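Local atomic coordinates of GTP-sensing transcriptional pleiotropic repressor CodY (Clostridioides difficile, PDB entry 5N0L), a protein that binds isoleucine in its GAF domain as a nutrient sensor and probably represses transcription of many genes, in response to GTP as well. Residues Y45-V53 with Q74-T82; R110-V118 with T129-F139. All coordinates share one frame; numbering follows the deposited sequence. Where two conformers were deposited one is given.

Interaction 1 of 2, residues Y45-V53 with Q74-T82; sequences YVVSAKGKV and QKKFSDEYT. With ILE (isoleucine), chain G.
Phe77 drives the edge of its ring into the face of Tyr45. This is a T-shaped pair, with centroids 5.3 Å apart and planes at 64°. The CE1 and CZ end of Phe77 makes the approach, and Phe77 CE1 comes to 3.6 Å from Tyr45 CD2. Val47 meets Phe77 differently. Its CG2 methyl lies over a face of the Phe77 ring, a CH-pi contact of 4.0 Å to the ring centroid. With CG1 anti to the backbone N (chi1 -174°), the other methyl, CG2, is left facing the ring. Both rings belong to the isoleucine pocket of the GAF domain. Tyr45 OH donates to OXT of the ligand at 2.6 Å, while Phe77 CZ packs against its CD1. Tyr81 CE2 approaches ligand CG1. The backbones pair briefly, by a single bridge at Lys52 and Lys76. Phe77 N gives a hydrogen bond of 2.8 Å to Gly51 O, and Val53 N one of 2.9 Å to Lys75 O. Gly51 also lies against Thr82, whose OG1 is 3.4 Å from Gly51 CA. That hydroxyl donates to Ser78 O. The Lys52 and Gln74 side chains cross at about a right angle, and Lys52 CD lies over a face of the amide.

Interaction 2 of 2, residues R110-V118 with T129-F139; sequences RLQKYTTVV and TLVLSRYSNSF. With ILE (isoleucine), chain G.
Tyr114 to Val118 and Thr129 to Arg134 pair as the two strands of an antiparallel beta hairpin in the central sheet of the GAF domain. Six backbone hydrogen bonds join them. Tyr114 with Arg134, Thr116 with Leu132 and Val118 with Leu130 are the hydrogen-bonded pairs. Thr115 with Ser133 and Val117 with Val131 are non-hydrogen-bonded pairs, and their side chains share the face that carries the ligand.

Thr115 OG1 and Ser133 OG are hydrogen-bonded on this face at 3.0 Å. Lys113 and Arg110 reach the ligand from the turn before the strand. Lys113 NZ donates to the carboxylate O of isoleucine at 2.7 Å and also forms a salt bridge with Asp63. A water links NZ to Ser133 O. Arg110 brings NE to 3.4 Å from the ligand N; its guanidinium group is paired with Glu107.

Apolar contacts follow along the same face. Ser133 CB reaches 3.6 Å from ligand CG2, and Val131 CG1 touches the same methyl. Farther along, Val117 CG1 and Thr129 CG2 are 3.3 Å apart, closer than usual for carbons. On the other face, Leu132 and Val118 pack on helix 141-158.

Aromatic rings pack at the open end of the hairpin, away from its turn. The aliphatic chain of Lys113 runs over one face of Tyr135, with CG 3.7 Å from the ring centroid. A bend about the CG-CD bond (chi3 80°) then leads the chain to the ligand. Tyr114 is covered on one face by Ser138, whose N lies over the ring centre. Arg134 folds back on its own segment and lays its guanidinium over a face of Phe139. Arg134 NE donates almost straight to Asn137 O, 2.8 Å away at 173°, and NH2 donates to Ser138 O from above its carbonyl plane.

The two contacts follow one another along the chain: both segments of interaction 1 come earlier than those of interaction 2. Their centres lie about 17 Å apart. They meet in the five-stranded antiparallel sheet, where strand 43-48 is the neighbour of strand 125-134. Probable backbone hydrogen bonds join them directly, from Thr129 N to Val47 O and from Tyr45 N to Val131 O. Interaction 1 ties this sheet to strand 75-76 and helix 79-85. Interaction 2 holds strand 125-134 to strand 114-122. Both touch the same isoleucine, and each gives one hydrogen bond to its carboxylate. Ligand binding is therefore shared between distant parts of the chain, consistent with a nutrient-sensing domain.

Interaction 1 of 2, residues Y45-V53 with Q74-T82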
loop_
_atom_site.group_PDB
_atom_site.type_symbol
_atom_site.label_atom_id
_atom_site.label_comp_id
_atom_site.label_asym_id
_atom_site.label_seq_id
_atom_site.Cartn_x
_atom_site.Cartn_y
_atom_site.Cartn_z
ATOM N N TYR A 45 6.789 5.230 -26.466
ATOM C CA TYR A 45 5.999 6.107 -25.552
ATOM C C TYR A 45 5.026 5.334 -24.729
ATOM O O TYR A 45 4.207 4.546 -25.283
ATOM C CB TYR A 45 5.283 7.087 -26.398
ATOM C CG TYR A 45 6.012 7.838 -27.429
ATOM C CD1 TYR A 45 6.220 7.311 -28.759
ATOM C CD2 TYR A 45 6.498 9.123 -27.237
ATOM C CE1 TYR A 45 6.821 7.965 -29.725
ATOM C CE2 TYR A 45 7.122 9.827 -28.226
ATOM C CZ TYR A 45 7.289 9.317 -29.489
ATOM O OH TYR A 45 7.903 10.000 -30.512
ATOM N N VAL A 46 5.113 5.478 -23.387
ATOM C CA VAL A 46 4.128 4.918 -22.501
ATOM C C VAL A 46 3.259 6.117 -22.100
ATOM O O VAL A 46 3.807 6.978 -21.436
ATOM C CB VAL A 46 4.797 4.329 -21.314
ATOM C CG1 VAL A 46 3.827 3.805 -20.338
ATOM C CG2 VAL A 46 5.730 3.140 -21.741
ATOM N N VAL A 47 1.996 6.087 -22.465
ATOM C CA VAL A 47 1.158 7.266 -22.392
ATOM C C VAL A 47 -0.085 6.939 -21.577
ATOM O O VAL A 47 -0.849 5.998 -21.883
ATOM C CB VAL A 47 0.710 7.697 -23.823
ATOM C CG1 VAL A 47 -0.057 9.045 -23.684
ATOM C CG2 VAL A 47 1.879 7.944 -24.744
ATOM N N SER A 48 -0.402 7.726 -20.501
ATOM C CA SER A 48 -1.587 7.468 -19.744
ATOM C C SER A 48 -2.846 7.776 -20.609
ATOM O O SER A 48 -2.753 8.427 -21.672
ATOM C CB SER A 48 -1.604 8.383 -18.450
ATOM O OG SER A 48 -1.881 9.691 -18.912
ATOM N N ALA A 49 -4.020 7.321 -20.138
ATOM C CA ALA A 49 -5.283 7.529 -20.882
ATOM C C ALA A 49 -5.512 9.036 -21.104
ATOM O O ALA A 49 -6.012 9.485 -22.132
ATOM C CB ALA A 49 -6.455 6.820 -20.243
ATOM N N LYS A 50 -5.113 9.824 -20.078
ATOM C CA LYS A 50 -5.185 11.329 -20.219
ATOM C C LYS A 50 -4.065 12.049 -20.956
ATOM O O LYS A 50 -4.029 13.306 -21.094
ATOM C CB LYS A 50 -5.365 11.845 -18.784
ATOM C CG LYS A 50 -6.698 11.453 -18.230
ATOM C CD LYS A 50 -7.006 12.074 -16.877
ATOM C CE LYS A 50 -6.482 11.181 -15.807
ATOM N NZ LYS A 50 -7.441 10.053 -15.576
ATOM N N GLY A 51 -3.198 11.275 -21.625
ATOM C CA GLY A 51 -2.226 11.845 -22.433
ATOM C C GLY A 51 -0.866 12.071 -21.859
ATOM O O GLY A 51 -0.009 12.643 -22.584
ATOM N N LYS A 52 -0.614 11.730 -20.601
ATOM C CA LYS A 52 0.681 12.094 -20.012
ATOM C C LYS A 52 1.731 11.058 -20.408
ATOM O O LYS A 52 1.461 9.848 -20.279
ATOM C CB LYS A 52 0.519 12.200 -18.484
ATOM C CG LYS A 52 -0.621 13.218 -18.071
ATOM C CD LYS A 52 -0.218 14.667 -18.303
ATOM C CE LYS A 52 -1.156 15.602 -19.071
ATOM N NZ LYS A 52 -2.551 15.963 -18.759
ATOM N N VAL A 53 2.911 11.492 -20.778
ATOM C CA VAL A 53 4.031 10.590 -21.075
ATOM C C VAL A 53 4.696 10.102 -19.791
ATOM O O VAL A 53 5.373 10.928 -19.079
ATOM C CB VAL A 53 5.046 11.242 -21.982
ATOM C CG1 VAL A 53 6.240 10.286 -22.255
ATOM C CG2 VAL A 53 4.368 11.653 -23.266
ATOM N N GLN A 74 4.964 19.680 -18.074
ATOM C CA GLN A 74 4.834 18.249 -17.989
ATOM C C GLN A 74 4.782 17.630 -19.420
ATOM O O GLN A 74 4.228 18.188 -20.358
ATOM C CB GLN A 74 3.612 17.786 -17.217
ATOM C CG GLN A 74 3.631 16.260 -17.120
ATOM C CD GLN A 74 2.572 15.599 -16.270
ATOM O OE1 GLN A 74 2.625 14.365 -15.996
ATOM N NE2 GLN A 74 1.590 16.385 -15.864
ATOM N N LYS A 75 5.362 16.453 -19.534
ATOM C CA LYS A 75 5.433 15.813 -20.828
ATOM C C LYS A 75 4.119 15.093 -21.167
ATOM O O LYS A 75 3.556 14.340 -20.375
ATOM C CB LYS A 75 6.577 14.861 -20.839
ATOM C CG LYS A 75 7.938 15.494 -20.678
ATOM C CD LYS A 75 9.025 14.392 -20.776
ATOM C CE LYS A 75 10.344 14.773 -20.139
ATOM N NZ LYS A 75 10.654 16.201 -20.329
ATOM N N LYS A 76 3.615 15.375 -22.345
ATOM C CA LYS A 76 2.317 14.841 -22.779
ATOM C C LYS A 76 2.272 14.699 -24.297
ATOM O O LYS A 76 3.120 15.194 -25.037
ATOM C CB LYS A 76 1.125 15.716 -22.363
ATOM C CG LYS A 76 1.251 17.139 -22.867
ATOM C CD LYS A 76 0.224 18.045 -22.189
ATOM C CE LYS A 76 0.108 19.255 -23.077
ATOM N NZ LYS A 76 -0.761 20.391 -22.561
ATOM N N PHE A 77 1.243 13.979 -24.741
ATOM C CA PHE A 77 0.772 14.090 -26.143
ATOM C C PHE A 77 -0.230 15.248 -26.269
ATOM O O PHE A 77 -0.940 15.617 -25.296
ATOM C CB PHE A 77 0.108 12.805 -26.685
ATOM C CG PHE A 77 1.093 11.752 -27.203
ATOM C CD1 PHE A 77 2.462 11.863 -27.176
ATOM C CD2 PHE A 77 0.496 10.584 -27.629
ATOM C CE1 PHE A 77 3.322 10.816 -27.686
ATOM C CE2 PHE A 77 1.347 9.572 -28.136
ATOM C CZ PHE A 77 2.695 9.682 -28.121
ATOM N N SER A 78 -0.333 15.744 -27.457
ATOM C CA SER A 78 -1.313 16.803 -27.808
ATOM C C SER A 78 -2.688 16.217 -27.545
ATOM O O SER A 78 -2.849 15.012 -27.407
ATOM C CB SER A 78 -1.236 17.209 -29.255
ATOM O OG SER A 78 -1.698 16.095 -30.130
ATOM N N ASP A 79 -3.670 17.040 -27.342
ATOM C CA ASP A 79 -4.984 16.557 -27.153
ATOM C C ASP A 79 -5.472 15.682 -28.336
ATOM O O ASP A 79 -6.156 14.715 -28.103
ATOM C CB ASP A 79 -5.980 17.720 -26.931
ATOM C CG ASP A 79 -7.380 17.184 -26.518
ATOM O OD1 ASP A 79 -7.574 16.483 -25.414
ATOM O OD2 ASP A 79 -8.289 17.458 -27.287
ATOM N N GLU A 80 -5.174 16.071 -29.567
ATOM C CA GLU A 80 -5.601 15.299 -30.754
ATOM C C GLU A 80 -4.983 13.892 -30.705
ATOM O O GLU A 80 -5.714 12.901 -30.959
ATOM C CB GLU A 80 -5.200 16.022 -32.007
ATOM C CG GLU A 80 -5.439 15.289 -33.317
ATOM C CD GLU A 80 -5.871 16.158 -34.461
ATOM O OE1 GLU A 80 -5.146 17.119 -34.710
ATOM O OE2 GLU A 80 -6.879 15.832 -35.171
ATOM N N TYR A 81 -3.704 13.807 -30.389
ATOM C CA TYR A 81 -3.042 12.460 -30.300
ATOM C C TYR A 81 -3.601 11.665 -29.146
ATOM O O TYR A 81 -3.837 10.457 -29.267
ATOM C CB TYR A 81 -1.535 12.581 -30.189
ATOM C CG TYR A 81 -0.766 12.915 -31.475
ATOM C CD1 TYR A 81 -1.355 13.560 -32.570
ATOM C CD2 TYR A 81 0.572 12.528 -31.631
ATOM C CE1 TYR A 81 -0.630 13.821 -33.730
ATOM C CE2 TYR A 81 1.299 12.767 -32.841
ATOM C CZ TYR A 81 0.692 13.412 -33.864
ATOM O OH TYR A 81 1.337 13.633 -35.062
ATOM N N THR A 82 -3.839 12.317 -27.994
ATOM C CA THR A 82 -4.399 11.700 -26.875
ATOM C C THR A 82 -5.737 11.068 -27.137
ATOM O O THR A 82 -5.918 9.916 -26.696
ATOM C CB THR A 82 -4.487 12.765 -25.718
ATOM O OG1 THR A 82 -3.146 13.222 -25.447
ATOM C CG2 THR A 82 -5.124 12.149 -24.485
HETATM N N ILE G . 6.179 11.159 -33.962
HETATM C CA ILE G . 6.188 9.790 -33.365
HETATM C C ILE G . 7.500 9.113 -33.669
HETATM O O ILE G . 7.893 9.087 -34.834
HETATM C CB ILE G . 5.010 8.989 -33.875
HETATM C CG1 ILE G . 3.712 9.630 -33.362
HETATM C CG2 ILE G . 5.034 7.606 -33.317
HETATM C CD1 ILE G . 3.379 9.349 -31.909
HETATM O OXT ILE G . 8.152 8.708 -32.731
HETATM O O HOH W 1 -4.667 8.744 -24.579
#

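Interaction 2 of 2, residues R110-V118 with T129-F139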
loop_
_atom_site.group_PDB
_atom_site.type_symbol
_atom_site.label_atom_id
_atom_site.label_comp_id
_atom_site.label_asym_id
_atom_site.label_seq_id
_atom_site.Cartn_x
_atom_site.Cartn_y
_atom_site.Cartn_z
ATOM N N ARG A 110 7.235 11.876 -41.762
ATOM C CA ARG A 110 7.639 10.643 -41.046
ATOM C C ARG A 110 6.714 9.498 -41.477
ATOM O O ARG A 110 6.405 8.605 -40.702
ATOM C CB ARG A 110 7.564 10.850 -39.520
ATOM C CG ARG A 110 8.520 11.905 -38.996
ATOM C CD ARG A 110 8.542 12.002 -37.482
ATOM N NE ARG A 110 7.350 12.617 -36.845
ATOM C CZ ARG A 110 7.301 13.834 -36.289
ATOM N NH1 ARG A 110 6.189 14.236 -35.709
ATOM N NH2 ARG A 110 8.338 14.663 -36.331
ATOM N N LEU A 111 6.282 9.522 -42.738
ATOM C CA LEU A 111 5.207 8.622 -43.186
ATOM C C LEU A 111 5.785 7.300 -43.564
ATOM O O LEU A 111 4.996 6.351 -43.707
ATOM C CB LEU A 111 4.348 9.180 -44.336
ATOM C CG LEU A 111 3.636 10.526 -43.956
ATOM C CD1 LEU A 111 2.872 11.036 -45.170
ATOM C CD2 LEU A 111 2.713 10.313 -42.750
ATOM N N GLN A 112 7.111 7.235 -43.705
ATOM C CA GLN A 112 7.839 5.933 -44.011
ATOM C C GLN A 112 8.033 5.054 -42.774
ATOM O O GLN A 112 8.479 3.938 -42.817
ATOM C CB GLN A 112 9.184 6.115 -44.707
ATOM C CG GLN A 112 9.515 7.441 -45.322
ATOM C CD GLN A 112 10.225 8.339 -44.313
ATOM O OE1 GLN A 112 11.484 8.301 -44.239
ATOM N NE2 GLN A 112 9.432 9.139 -43.507
ATOM N N LYS A 113 7.669 5.515 -41.617
ATOM C CA LYS A 113 7.815 4.747 -40.412
ATOM C C LYS A 113 6.687 3.710 -40.217
ATOM O O LYS A 113 5.640 3.783 -40.833
ATOM C CB LYS A 113 7.788 5.713 -39.195
ATOM C CG LYS A 113 8.998 6.625 -39.297
ATOM C CD LYS A 113 9.118 7.534 -38.078
ATOM C CE LYS A 113 9.715 6.819 -36.931
ATOM N NZ LYS A 113 10.017 7.666 -35.714
ATOM N N TYR A 114 7.008 2.702 -39.416
ATOM C CA TYR A 114 6.046 1.728 -38.961
ATOM C C TYR A 114 5.766 2.030 -37.533
ATOM O O TYR A 114 6.705 2.097 -36.744
ATOM C CB TYR A 114 6.647 0.296 -39.021
ATOM C CG TYR A 114 7.009 -0.103 -40.478
ATOM C CD1 TYR A 114 6.051 -0.689 -41.281
ATOM C CD2 TYR A 114 8.255 0.111 -40.990
ATOM C CE1 TYR A 114 6.359 -1.025 -42.595
ATOM C CE2 TYR A 114 8.596 -0.235 -42.314
ATOM C CZ TYR A 114 7.616 -0.782 -43.120
ATOM O OH TYR A 114 7.952 -1.209 -44.428
ATOM N N THR A 115 4.500 2.150 -37.232
ATOM C CA THR A 115 4.064 2.429 -35.864
ATOM C C THR A 115 3.036 1.400 -35.366
ATOM O O THR A 115 2.063 1.072 -36.083
ATOM C CB THR A 115 3.467 3.872 -35.829
ATOM O OG1 THR A 115 4.516 4.778 -36.212
ATOM C CG2 THR A 115 2.958 4.140 -34.337
ATOM N N THR A 116 3.285 0.855 -34.193
ATOM C CA THR A 116 2.398 -0.022 -33.523
ATOM C C THR A 116 1.825 0.625 -32.250
ATOM O O THR A 116 2.589 1.201 -31.448
ATOM C CB THR A 116 3.127 -1.324 -33.234
ATOM O OG1 THR A 116 3.385 -1.966 -34.537
ATOM C CG2 THR A 116 2.319 -2.264 -32.328
ATOM N N VAL A 117 0.542 0.481 -32.086
ATOM C CA VAL A 117 -0.219 1.089 -30.949
ATOM C C VAL A 117 -0.944 0.010 -30.171
ATOM O O VAL A 117 -1.814 -0.772 -30.718
ATOM C CB VAL A 117 -1.185 2.143 -31.472
ATOM C CG1 VAL A 117 -1.884 2.859 -30.277
ATOM C CG2 VAL A 117 -0.492 3.138 -32.413
ATOM N N VAL A 118 -0.503 -0.114 -28.923
ATOM C CA VAL A 118 -0.972 -1.168 -28.041
ATOM C C VAL A 118 -1.733 -0.581 -26.874
ATOM O O VAL A 118 -1.087 0.134 -26.048
ATOM C CB VAL A 118 0.148 -2.033 -27.510
ATOM C CG1 VAL A 118 -0.419 -3.195 -26.681
ATOM C CG2 VAL A 118 1.022 -2.510 -28.680
ATOM N N THR A 129 -1.703 3.807 -23.233
ATOM C CA THR A 129 -1.292 3.318 -24.575
ATOM C C THR A 129 0.180 3.236 -24.671
ATOM O O THR A 129 0.925 4.037 -24.181
ATOM C CB THR A 129 -1.874 4.266 -25.677
ATOM O OG1 THR A 129 -3.280 4.480 -25.492
ATOM C CG2 THR A 129 -1.737 3.712 -27.090
ATOM N N LEU A 130 0.666 2.135 -25.306
ATOM C CA LEU A 130 2.047 1.964 -25.593
ATOM C C LEU A 130 2.154 2.200 -27.112
ATOM O O LEU A 130 1.424 1.578 -27.908
ATOM C CB LEU A 130 2.509 0.547 -25.188
ATOM C CG LEU A 130 3.911 0.219 -25.545
ATOM C CD1 LEU A 130 5.025 0.863 -24.764
ATOM C CD2 LEU A 130 4.128 -1.337 -25.364
ATOM N N VAL A 131 3.033 3.086 -27.514
ATOM C CA VAL A 131 3.288 3.481 -28.901
ATOM C C VAL A 131 4.741 3.226 -29.241
ATOM O O VAL A 131 5.698 3.554 -28.510
ATOM C CB VAL A 131 2.942 4.970 -29.169
ATOM C CG1 VAL A 131 3.191 5.289 -30.619
ATOM C CG2 VAL A 131 1.511 5.257 -28.831
ATOM N N LEU A 132 4.958 2.431 -30.336
ATOM C CA LEU A 132 6.263 2.017 -30.712
ATOM C C LEU A 132 6.425 2.355 -32.169
ATOM O O LEU A 132 5.483 2.188 -32.938
ATOM C CB LEU A 132 6.464 0.496 -30.558
ATOM C CG LEU A 132 6.209 0.022 -29.138
ATOM C CD1 LEU A 132 5.174 -1.039 -29.187
ATOM C CD2 LEU A 132 7.410 -0.493 -28.422
ATOM N N SER A 133 7.568 2.942 -32.519
ATOM C CA SER A 133 7.757 3.446 -33.866
ATOM C C SER A 133 9.169 3.385 -34.358
ATOM O O SER A 133 10.078 3.628 -33.615
ATOM C CB SER A 133 7.223 4.844 -33.974
ATOM O OG SER A 133 7.284 5.396 -35.271
ATOM N N ARG A 134 9.384 2.932 -35.627
ATOM C CA ARG A 134 10.715 2.800 -36.145
ATOM C C ARG A 134 10.707 2.844 -37.684
ATOM O O ARG A 134 9.665 2.687 -38.352
ATOM C CB ARG A 134 11.403 1.524 -35.609
ATOM C CG ARG A 134 10.765 0.271 -36.281
ATOM C CD ARG A 134 11.333 -0.916 -35.599
ATOM N NE ARG A 134 10.891 -2.223 -36.221
ATOM C CZ ARG A 134 11.071 -3.390 -35.630
ATOM N NH1 ARG A 134 11.690 -3.524 -34.472
ATOM N NH2 ARG A 134 10.691 -4.549 -36.325
ATOM N N TYR A 135 11.847 3.110 -38.229
ATOM C CA TYR A 135 12.054 3.179 -39.674
ATOM C C TYR A 135 12.381 1.708 -40.132
ATOM O O TYR A 135 12.750 0.872 -39.337
ATOM C CB TYR A 135 13.255 4.001 -40.072
ATOM C CG TYR A 135 12.992 5.576 -39.831
ATOM C CD1 TYR A 135 12.315 6.269 -40.769
ATOM C CD2 TYR A 135 13.388 6.162 -38.692
ATOM C CE1 TYR A 135 11.983 7.608 -40.634
ATOM C CE2 TYR A 135 13.122 7.516 -38.526
ATOM C CZ TYR A 135 12.398 8.209 -39.463
ATOM O OH TYR A 135 12.089 9.565 -39.294
ATOM N N SER A 136 12.156 1.564 -41.406
ATOM C CA SER A 136 12.815 0.443 -42.252
ATOM C C SER A 136 12.132 -0.924 -42.073
ATOM O O SER A 136 11.845 -1.580 -43.084
ATOM C CB SER A 136 14.320 0.388 -42.000
ATOM O OG SER A 136 15.069 -0.477 -42.919
ATOM N N ASN A 137 11.962 -1.408 -40.887
ATOM C CA ASN A 137 11.384 -2.734 -40.562
ATOM C C ASN A 137 10.018 -2.728 -39.980
ATOM O O ASN A 137 9.796 -2.257 -38.840
ATOM C CB ASN A 137 12.369 -3.531 -39.685
ATOM C CG ASN A 137 13.694 -3.874 -40.455
ATOM O OD1 ASN A 137 13.671 -4.545 -41.536
ATOM N ND2 ASN A 137 14.842 -3.447 -39.891
ATOM N N SER A 138 9.082 -3.434 -40.609
ATOM C CA SER A 138 7.843 -3.705 -39.993
ATOM C C SER A 138 7.997 -4.573 -38.742
ATOM O O SER A 138 9.020 -5.291 -38.563
ATOM C CB SER A 138 6.930 -4.390 -40.997
ATOM O OG SER A 138 7.662 -5.540 -41.487
ATOM N N PHE A 139 7.040 -4.491 -37.827
ATOM C CA PHE A 139 6.987 -5.310 -36.632
ATOM C C PHE A 139 6.421 -6.656 -37.029
ATOM O O PHE A 139 5.570 -6.744 -37.874
ATOM C CB PHE A 139 6.115 -4.637 -35.616
ATOM C CG PHE A 139 6.748 -3.325 -35.097
ATOM C CD1 PHE A 139 7.693 -3.380 -34.173
ATOM C CD2 PHE A 139 6.380 -2.096 -35.604
ATOM C CE1 PHE A 139 8.305 -2.202 -33.620
ATOM C CE2 PHE A 139 6.981 -0.914 -35.061
ATOM C CZ PHE A 139 7.943 -0.996 -34.099
HETATM N N ILE G . 6.179 11.159 -33.962
HETATM C CA ILE G . 6.188 9.790 -33.365
HETATM C C ILE G . 7.500 9.113 -33.669
HETATM O O ILE G . 7.893 9.087 -34.834
HETATM C CB ILE G . 5.010 8.989 -33.875
HETATM C CG1 ILE G . 3.712 9.630 -33.362
HETATM C CG2 ILE G . 5.034 7.606 -33.317
HETATM C CD1 ILE G . 3.379 9.349 -31.909
HETATM O OXT ILE G . 8.152 8.708 -32.731
HETATM O O HOH W 2 11.209 3.388 -43.021
HETATM O O HOH W 3 11.633 5.891 -34.267
#